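PDB 4OVK: periplasmic binding protein from Veillonella parvula, which probably captures a solute, whose identity is not established, outside the cytoplasmic membrane and hands it to an ABC transporter for uptake. Local coordinates for residues K180-N194 against G207-V221. Numbering follows the deposited sequence.
Sequences KVLYLQNKNLTVAGN and GENAAKDTKGSWTKV
Trp218 and Gln185 show how a flat amide can cover an indole: their planes lie 8° apart, with Gln185 OE1 over one face, 3.6 Å from Trp218 CG. Gln185 CG adds a CH-pi contact, 3.9 Å from the centroid of the six-membered ring. With Gln185 CG anti to its own N (chi1 -160°) and the chain extended beyond it, the side chain is laid across the indole. Tyr183 CD1 meets the ring edge at Trp218 CH2 (3.8 Å), and Ala192 CB touches CZ3. An alanine in place of Trp218 would probably leave the Gln185 amide without its stacking surface and open a gap beside Tyr183 and Ala192.

Apolar packing continues on the side of the antiparallel pair where Val191 lies: its CG2 touches both Ala211 CB and Val221 CG1 (3.9 Å to the latter). Near the start of the segments, Lys180 CG lies on Ala210, while its NZ is hydrogen-bonded to Trp229 O.

Backbone bonds tie both pairs of strands. Val191 and Thr219 exchange two bonds, flanked by Val221 N to Leu189 O and Gly193 N to Ser217 O; Val181 N to Glu208 O (2.8 Å) and Ala210 N to Val181 O join the parallel pair. A water donates to both Val181 O and Asn209 OD1, bridging them. Asn194 holds the type I turn from Ala211 to Thr214 twice, through its N to Thr214 O (2.8 Å) and through ND2 to Lys212 O (3.0 Å), the latter acceptor lying in the amide plane.

Two topologies thus meet here: 208-209 is the outermost strand of a four-stranded parallel sheet, beside 180-184, with helix 197-204 in the beta-alpha-beta crossover between them, while 190-192 and 218-220 make a two-stranded antiparallel ribbon, fastened to the end of 180-184 by Ala192 N to Tyr183 O and Gln185 N to Thr190 O, within an alpha/beta lobe consistent with a periplasmic binding protein.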
loop_
_atom_site.group_PDB
_atom_site.type_symbol
_atom_site.label_atom_id
_atom_site.label_comp_id
_atom_site.label_asym_id
_atom_site.label_seq_id
_atom_site.Cartn_x
_atom_site.Cartn_y
_atom_site.Cartn_z
ATOM N N LYS A 180 -17.635 -9.220 12.672
ATOM C CA LYS A 180 -18.010 -8.740 11.347
ATOM C C LYS A 180 -17.375 -7.375 11.085
ATOM O O LYS A 180 -17.571 -6.433 11.855
ATOM C CB LYS A 180 -19.524 -8.654 11.220
ATOM C CG LYS A 180 -19.996 -8.403 9.796
ATOM C CD LYS A 180 -21.515 -8.341 9.692
ATOM C CE LYS A 180 -22.178 -9.649 10.089
ATOM N NZ LYS A 180 -23.593 -9.658 9.643
ATOM N N VAL A 181 -16.626 -7.283 9.987
ATOM C CA VAL A 181 -15.799 -6.109 9.690
ATOM C C VAL A 181 -16.215 -5.495 8.366
ATOM O O VAL A 181 -16.356 -6.213 7.359
ATOM C CB VAL A 181 -14.292 -6.463 9.606
ATOM C CG1 VAL A 181 -13.454 -5.205 9.422
ATOM C CG2 VAL A 181 -13.835 -7.250 10.836
ATOM N N LEU A 182 -16.404 -4.172 8.385
ATOM C CA LEU A 182 -16.729 -3.376 7.199
ATOM C C LEU A 182 -15.538 -2.465 6.897
ATOM O O LEU A 182 -15.053 -1.752 7.787
ATOM C CB LEU A 182 -17.952 -2.505 7.465
ATOM C CG LEU A 182 -18.421 -1.662 6.271
ATOM C CD1 LEU A 182 -18.952 -2.567 5.169
ATOM C CD2 LEU A 182 -19.476 -0.666 6.713
ATOM N N TYR A 183 -15.060 -2.491 5.652
ATOM C CA TYR A 183 -14.012 -1.578 5.220
ATOM C C TYR A 183 -14.691 -0.479 4.397
ATOM O O TYR A 183 -15.108 -0.702 3.263
ATOM C CB TYR A 183 -12.942 -2.334 4.422
ATOM C CG TYR A 183 -11.520 -1.779 4.541
ATOM C CD1 TYR A 183 -11.206 -0.508 4.094
ATOM C CD2 TYR A 183 -10.495 -2.539 5.099
ATOM C CE1 TYR A 183 -9.907 -0.011 4.184
ATOM C CE2 TYR A 183 -9.204 -2.048 5.214
ATOM C CZ TYR A 183 -8.911 -0.787 4.744
ATOM O OH TYR A 183 -7.620 -0.308 4.834
ATOM N N LEU A 184 -14.863 0.683 5.023
ATOM C CA LEU A 184 -15.570 1.814 4.433
ATOM C C LEU A 184 -14.570 2.742 3.745
ATOM O O LEU A 184 -13.618 3.209 4.375
ATOM C CB LEU A 184 -16.368 2.554 5.533
ATOM C CG LEU A 184 -17.198 3.786 5.139
ATOM C CD1 LEU A 184 -18.323 3.448 4.163
ATOM C CD2 LEU A 184 -17.776 4.449 6.391
ATOM N N GLN A 185 -14.766 2.991 2.445
ATOM C CA GLN A 185 -13.821 3.820 1.693
ATOM C C GLN A 185 -13.943 5.309 1.990
ATOM O O GLN A 185 -12.927 6.017 2.090
ATOM C CB GLN A 185 -13.973 3.636 0.181
ATOM C CG GLN A 185 -12.718 4.094 -0.574
ATOM C CD GLN A 185 -12.817 3.984 -2.088
ATOM O OE1 GLN A 185 -11.804 3.868 -2.779
ATOM N NE2 GLN A 185 -14.030 4.041 -2.612
ATOM N N ASN A 186 -15.179 5.795 2.084
ATOM C CA ASN A 186 -15.425 7.239 2.032
ATOM C C ASN A 186 -16.743 7.653 2.694
ATOM O O ASN A 186 -17.371 6.845 3.376
ATOM C CB ASN A 186 -15.345 7.718 0.576
ATOM C CG ASN A 186 -16.318 7.017 -0.340
ATOM O OD1 ASN A 186 -17.403 6.616 0.068
ATOM N ND2 ASN A 186 -15.944 6.902 -1.613
ATOM N N LYS A 187 -17.144 8.909 2.479
ATOM C CA LYS A 187 -18.380 9.466 3.035
ATOM C C LYS A 187 -19.601 9.235 2.148
ATOM O O LYS A 187 -20.676 9.790 2.415
ATOM C CB LYS A 187 -18.205 10.968 3.272
ATOM C CG LYS A 187 -17.034 11.301 4.185
ATOM C CD LYS A 187 -16.955 12.785 4.517
ATOM C CE LYS A 187 -16.154 13.551 3.495
ATOM N NZ LYS A 187 -14.729 13.144 3.424
ATOM N N ASN A 188 -19.443 8.408 1.114
ATOM C CA ASN A 188 -20.490 8.178 0.127
ATOM C C ASN A 188 -20.879 6.697 0.048
ATOM O O ASN A 188 -21.232 6.201 -1.018
ATOM C CB ASN A 188 -20.024 8.697 -1.244
ATOM C CG ASN A 188 -21.177 9.010 -2.182
ATOM O OD1 ASN A 188 -22.282 9.343 -1.742
ATOM N ND2 ASN A 188 -20.921 8.919 -3.490
ATOM N N LEU A 189 -20.803 5.999 1.187
ATOM C CA LEU A 189 -21.312 4.631 1.316
ATOM C C LEU A 189 -20.660 3.630 0.354
ATOM O O LEU A 189 -21.282 2.657 -0.071
ATOM C CB LEU A 189 -22.843 4.615 1.166
ATOM C CG LEU A 189 -23.596 5.377 2.259
ATOM C CD1 LEU A 189 -25.051 5.591 1.868
ATOM C CD2 LEU A 189 -23.487 4.630 3.586
ATOM N N THR A 190 -19.395 3.869 0.035
ATOM C CA THR A 190 -18.627 2.955 -0.789
ATOM C C THR A 190 -17.765 2.084 0.108
ATOM O O THR A 190 -17.048 2.588 0.975
ATOM C CB THR A 190 -17.751 3.720 -1.786
ATOM O OG1 THR A 190 -18.592 4.556 -2.581
ATOM C CG2 THR A 190 -16.994 2.756 -2.690
ATOM N N VAL A 191 -17.852 0.773 -0.112
ATOM C CA VAL A 191 -17.224 -0.212 0.760
ATOM C C VAL A 191 -16.385 -1.175 -0.072
ATOM O O VAL A 191 -16.567 -1.285 -1.293
ATOM C CB VAL A 191 -18.287 -0.997 1.574
ATOM C CG1 VAL A 191 -19.195 -0.025 2.324
ATOM C CG2 VAL A 191 -19.123 -1.908 0.676
ATOM N N ALA A 192 -15.469 -1.864 0.599
ATOM C CA ALA A 192 -14.648 -2.890 -0.032
ATOM C C ALA A 192 -15.487 -4.135 -0.307
ATOM O O ALA A 192 -16.077 -4.698 0.612
ATOM C CB ALA A 192 -13.479 -3.244 0.865
ATOM N N GLY A 193 -15.534 -4.550 -1.571
ATOM C CA GLY A 193 -16.333 -5.702 -2.001
ATOM C C GLY A 193 -15.514 -6.978 -2.044
ATOM O O GLY A 193 -14.323 -6.980 -1.702
ATOM N N ASN A 194 -16.141 -8.071 -2.472
ATOM C CA ASN A 194 -15.492 -9.387 -2.387
ATOM C C ASN A 194 -14.405 -9.666 -3.440
ATOM O O ASN A 194 -13.803 -10.733 -3.428
ATOM C CB ASN A 194 -16.531 -10.515 -2.341
ATOM C CG ASN A 194 -17.362 -10.615 -3.609
ATOM O OD1 ASN A 194 -16.862 -10.427 -4.723
ATOM N ND2 ASN A 194 -18.646 -10.926 -3.442
ATOM N N GLY A 207 -11.546 -12.131 10.632
ATOM C CA GLY A 207 -12.815 -11.422 10.608
ATOM C C GLY A 207 -13.757 -12.003 9.578
ATOM O O GLY A 207 -13.335 -12.735 8.662
ATOM N N GLU A 208 -15.040 -11.696 9.744
ATOM C CA GLU A 208 -16.037 -11.988 8.726
ATOM C C GLU A 208 -16.255 -10.699 7.961
ATOM O O GLU A 208 -16.386 -9.637 8.559
ATOM C CB GLU A 208 -17.353 -12.472 9.345
ATOM C CG GLU A 208 -18.491 -12.619 8.337
ATOM C CD GLU A 208 -19.788 -13.142 8.931
ATOM O OE1 GLU A 208 -19.819 -13.494 10.136
ATOM O OE2 GLU A 208 -20.794 -13.196 8.179
ATOM N N ASN A 209 -16.301 -10.792 6.639
ATOM C CA ASN A 209 -16.606 -9.641 5.805
ATOM C C ASN A 209 -18.087 -9.280 5.818
ATOM O O ASN A 209 -18.921 -10.032 5.304
ATOM C CB ASN A 209 -16.159 -9.924 4.385
ATOM C CG ASN A 209 -14.670 -9.818 4.241
ATOM O OD1 ASN A 209 -14.113 -8.737 4.414
ATOM N ND2 ASN A 209 -14.010 -10.937 3.955
ATOM N N ALA A 210 -18.408 -8.119 6.385
ATOM C CA ALA A 210 -19.776 -7.591 6.346
ATOM C C ALA A 210 -20.314 -7.519 4.916
ATOM O O ALA A 210 -21.482 -7.814 4.685
ATOM C CB ALA A 210 -19.846 -6.213 6.999
ATOM N N ALA A 211 -19.450 -7.136 3.969
ATOM C CA ALA A 211 -19.827 -6.970 2.554
ATOM C C ALA A 211 -19.460 -8.183 1.679
ATOM O O ALA A 211 -19.243 -8.050 0.473
ATOM C CB ALA A 211 -19.178 -5.712 2.006
ATOM N N LYS A 212 -19.412 -9.352 2.306
ATOM C CA LYS A 212 -19.109 -10.637 1.671
ATOM C C LYS A 212 -19.877 -10.901 0.370
ATOM O O LYS A 212 -19.327 -11.471 -0.585
ATOM C CB LYS A 212 -19.403 -11.732 2.707
ATOM C CG LYS A 212 -19.616 -13.146 2.206
ATOM C CD LYS A 212 -20.042 -14.035 3.368
ATOM C CE LYS A 212 -21.514 -13.844 3.698
ATOM N NZ LYS A 212 -21.765 -13.957 5.154
ATOM N N ASP A 213 -21.141 -10.487 0.329
ATOM C CA ASP A 213 -21.987 -10.746 -0.836
ATOM C C ASP A 213 -22.094 -9.549 -1.785
ATOM O O ASP A 213 -22.910 -9.565 -2.690
ATOM C CB ASP A 213 -23.370 -11.218 -0.378
ATOM C CG ASP A 213 -23.307 -12.527 0.406
ATOM O OD1 ASP A 213 -22.560 -13.442 -0.011
ATOM O OD2 ASP A 213 -23.998 -12.644 1.440
ATOM N N THR A 214 -21.246 -8.539 -1.594
ATOM C CA THR A 214 -21.170 -7.387 -2.496
ATOM C C THR A 214 -19.971 -7.556 -3.436
ATOM O O THR A 214 -18.843 -7.723 -2.980
ATOM C CB THR A 214 -21.046 -6.066 -1.708
ATOM O OG1 THR A 214 -22.214 -5.874 -0.904
ATOM C CG2 THR A 214 -20.899 -4.869 -2.647
ATOM N N LYS A 215 -20.225 -7.507 -4.744
ATOM C CA LYS A 215 -19.193 -7.747 -5.759
ATOM C C LYS A 215 -18.340 -6.500 -5.968
ATOM O O LYS A 215 -18.732 -5.410 -5.566
ATOM C CB LYS A 215 -19.838 -8.132 -7.096
ATOM C CG LYS A 215 -20.769 -9.335 -7.049
ATOM C CD LYS A 215 -21.547 -9.465 -8.350
ATOM C CE LYS A 215 -22.742 -10.393 -8.203
ATOM N NZ LYS A 215 -22.342 -11.767 -7.798
ATOM N N GLY A 216 -17.182 -6.668 -6.607
ATOM C CA GLY A 216 -16.319 -5.538 -6.995
ATOM C C GLY A 216 -15.224 -5.264 -5.981
ATOM O O GLY A 216 -15.189 -5.900 -4.921
ATOM N N SER A 217 -14.323 -4.328 -6.296
ATOM C CA SER A 217 -13.254 -3.966 -5.355
ATOM C C SER A 217 -13.740 -2.890 -4.375
ATOM O O SER A 217 -13.682 -3.091 -3.158
ATOM C CB SER A 217 -11.964 -3.556 -6.083
ATOM O OG SER A 217 -12.147 -2.408 -6.884
ATOM N N TRP A 218 -14.226 -1.772 -4.914
ATOM C CA TRP A 218 -14.883 -0.717 -4.136
ATOM C C TRP A 218 -16.279 -0.490 -4.722
ATOM O O TRP A 218 -16.420 -0.162 -5.903
ATOM C CB TRP A 218 -14.074 0.586 -4.180
ATOM C CG TRP A 218 -12.699 0.496 -3.519
ATOM C CD1 TRP A 218 -11.485 0.493 -4.148
ATOM C CD2 TRP A 218 -12.419 0.399 -2.117
ATOM N NE1 TRP A 218 -10.472 0.397 -3.229
ATOM C CE2 TRP A 218 -11.015 0.337 -1.974
ATOM C CE3 TRP A 218 -13.217 0.347 -0.973
ATOM C CZ2 TRP A 218 -10.389 0.234 -0.731
ATOM C CZ3 TRP A 218 -12.600 0.247 0.266
ATOM C CH2 TRP A 218 -11.195 0.191 0.378
ATOM N N THR A 219 -17.309 -0.652 -3.900
ATOM C CA THR A 219 -18.683 -0.685 -4.397
ATOM C C THR A 219 -19.640 0.112 -3.512
ATOM O O THR A 219 -19.621 -0.025 -2.287
ATOM C CB THR A 219 -19.165 -2.141 -4.479
ATOM O OG1 THR A 219 -18.300 -2.872 -5.362
ATOM C CG2 THR A 219 -20.614 -2.224 -4.969
ATOM N N LYS A 220 -20.482 0.932 -4.139
ATOM C CA LYS A 220 -21.461 1.725 -3.406
ATOM C C LYS A 220 -22.640 0.841 -2.981
ATOM O O LYS A 220 -23.153 0.048 -3.770
ATOM C CB LYS A 220 -21.944 2.920 -4.246
ATOM C CG LYS A 220 -22.936 3.809 -3.510
ATOM C CD LYS A 220 -23.063 5.201 -4.114
ATOM C CE LYS A 220 -23.959 6.066 -3.239
ATOM N NZ LYS A 220 -24.135 7.446 -3.774
ATOM N N VAL A 221 -23.052 0.986 -1.724
ATOM C CA VAL A 221 -24.186 0.252 -1.163
ATOM C C VAL A 221 -25.133 1.229 -0.459
ATOM O O VAL A 221 -24.859 2.430 -0.397
ATOM C CB VAL A 221 -23.719 -0.855 -0.180
ATOM C CG1 VAL A 221 -22.725 -1.791 -0.866
ATOM C CG2 VAL A 221 -23.117 -0.266 1.098
HETATM O O HOH W 1 -16.193 -6.667 4.465
#